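Side-chain contact in cystathionine gamma-synthase (Xanthomonas oryzae pv. oryzae KACC 10331, PDB 6LD7), which probably makes cystathionine with pyridoxal 5'-phosphate as cofactor, as a trans-sulfuration enzyme of the methionine biosynthesis pathway: residues C[226-229]-C[230-234]. The protein carries 1 engineered substitution. Numbering follows the deposited sequence.
Sequences DAEL and HQQLV
Ala227 O is held by two donors: the backbone N of Gln231, 3.0 Å from it and somewhat off the carbonyl plane, and a water that donates from 3.2 Å. The same water also donates to Gln231 OE1 at 2.9 Å, so it ties this side chain back to the peptide one turn earlier. Gln231 can reach it because its chain folds at chi2 (-48°), with CG passing beside Ala227 O. The water also lies in the plane of the His230 ring, at its edge. Asp226 is the N-cap of helix 227-240. Its OD1 accepts from Leu229 N at 3.2 Å through the anti lone pair and, weakly, from Glu228 N, while its backbone O takes the first i to i+4 bond, from His230 N, in the carbonyl plane and nearly straight (164°). On another side of the helix Glu228 and Gln232 run side by side in the same direction, their carboxylate and amide planes 40° apart; Gln232 NE2 comes 3.8 Å from Glu228 CG, a packing contact. Leu229 and Leu233 line the inner side, where CD2 of Leu229 meets CG of Leu233 at 4.4 Å. Both leucines pack on strands 220-224 and 202-206 of the large mixed sheet, and Leu233 also reaches Leu93 and Ala97 of helix 87-98. This first part of the helix is thus amphipathic: the leucines face the sheet, Glu228 and Gln231 lie on the exposed side, and His230 sits at the border, touching Ala224 and Val82. The Asp226 carboxylate occupies amides of the first turn and, if charged, would probably interact favourably with the helix dipole.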
loop_
_atom_site.group_PDB
_atom_site.type_symbol
_atom_site.label_atom_id
_atom_site.label_comp_id
_atom_site.label_asym_id
_atom_site.label_seq_id
_atom_site.Cartn_x
_atom_site.Cartn_y
_atom_site.Cartn_z
ATOM N N ASP C 226 -6.871 1.131 -33.025
ATOM C CA ASP C 226 -8.236 1.596 -33.395
ATOM C C ASP C 226 -9.181 1.603 -32.170
ATOM O O ASP C 226 -9.185 0.591 -31.406
ATOM C CB ASP C 226 -8.700 0.729 -34.560
ATOM C CG ASP C 226 -10.147 0.934 -34.963
ATOM O OD1 ASP C 226 -11.055 0.423 -34.262
ATOM O OD2 ASP C 226 -10.358 1.631 -35.954
ATOM N N ALA C 227 -10.004 2.664 -32.065
ATOM C CA ALA C 227 -10.943 2.951 -30.965
ATOM C C ALA C 227 -11.940 1.789 -30.837
ATOM O O ALA C 227 -12.281 1.342 -29.692
ATOM C CB ALA C 227 -11.653 4.296 -31.180
ATOM N N GLU C 228 -12.351 1.249 -31.941
ATOM C CA GLU C 228 -13.386 0.212 -31.907
ATOM C C GLU C 228 -12.754 -1.083 -31.370
ATOM O O GLU C 228 -13.380 -1.695 -30.522
ATOM C CB GLU C 228 -14.025 0.094 -33.279
ATOM C CG GLU C 228 -14.933 -1.108 -33.471
ATOM C CD GLU C 228 -15.458 -1.190 -34.914
ATOM O OE1 GLU C 228 -15.832 -2.325 -35.375
ATOM O OE2 GLU C 228 -15.450 -0.104 -35.618
ATOM N N LEU C 229 -11.552 -1.482 -31.769
ATOM C CA LEU C 229 -10.983 -2.705 -31.163
ATOM C C LEU C 229 -10.734 -2.462 -29.646
ATOM O O LEU C 229 -10.808 -3.416 -28.816
ATOM C CB LEU C 229 -9.674 -3.025 -31.842
ATOM C CG LEU C 229 -9.369 -4.476 -32.103
ATOM C CD1 LEU C 229 -7.885 -4.660 -32.348
ATOM C CD2 LEU C 229 -9.994 -5.454 -31.116
ATOM N N HIS C 230 -10.298 -1.257 -29.292
ATOM C CA HIS C 230 -10.087 -0.859 -27.869
ATOM C C HIS C 230 -11.350 -1.148 -27.034
ATOM O O HIS C 230 -11.220 -1.756 -25.974
ATOM C CB HIS C 230 -9.628 0.579 -27.763
ATOM C CG HIS C 230 -9.611 1.075 -26.376
ATOM N ND1 HIS C 230 -8.804 0.505 -25.401
ATOM C CD2 HIS C 230 -10.362 2.010 -25.759
ATOM C CE1 HIS C 230 -9.050 1.107 -24.242
ATOM N NE2 HIS C 230 -9.971 2.053 -24.451
ATOM N N GLN C 231 -12.511 -0.771 -27.526
ATOM C CA GLN C 231 -13.837 -0.919 -26.877
ATOM C C GLN C 231 -14.142 -2.415 -26.752
ATOM O O GLN C 231 -14.641 -2.808 -25.720
ATOM C CB GLN C 231 -14.957 -0.133 -27.594
ATOM C CG GLN C 231 -14.937 1.380 -27.310
ATOM C CD GLN C 231 -14.808 1.823 -25.850
ATOM O OE1 GLN C 231 -14.145 2.800 -25.505
ATOM N NE2 GLN C 231 -15.414 1.114 -24.921
ATOM N N GLN C 232 -13.807 -3.223 -27.735
ATOM C CA GLN C 232 -13.955 -4.683 -27.623
ATOM C C GLN C 232 -13.017 -5.224 -26.564
ATOM O O GLN C 232 -13.484 -6.072 -25.774
ATOM C CB GLN C 232 -13.721 -5.315 -28.976
ATOM C CG GLN C 232 -14.803 -4.901 -29.992
ATOM C CD GLN C 232 -14.399 -5.488 -31.330
ATOM O OE1 GLN C 232 -14.078 -6.650 -31.394
ATOM N NE2 GLN C 232 -14.189 -4.684 -32.352
ATOM N N LEU C 233 -11.805 -4.701 -26.438
ATOM C CA LEU C 233 -10.919 -5.232 -25.384
ATOM C C LEU C 233 -11.449 -4.875 -23.979
ATOM O O LEU C 233 -11.354 -5.731 -23.067
ATOM C CB LEU C 233 -9.509 -4.721 -25.583
ATOM C CG LEU C 233 -8.793 -5.145 -26.870
ATOM C CD1 LEU C 233 -7.617 -4.242 -27.010
ATOM C CD2 LEU C 233 -8.348 -6.590 -26.786
ATOM N N VAL C 234 -11.997 -3.676 -23.809
ATOM C CA VAL C 234 -12.564 -3.218 -22.525
ATOM C C VAL C 234 -13.697 -4.176 -22.164
ATOM O O VAL C 234 -13.843 -4.566 -21.021
ATOM C CB VAL C 234 -13.018 -1.760 -22.668
ATOM C CG1 VAL C 234 -13.954 -1.310 -21.520
ATOM C CG2 VAL C 234 -11.812 -0.786 -22.738
HETATM O O HOH W 1 -12.476 3.858 -27.673
#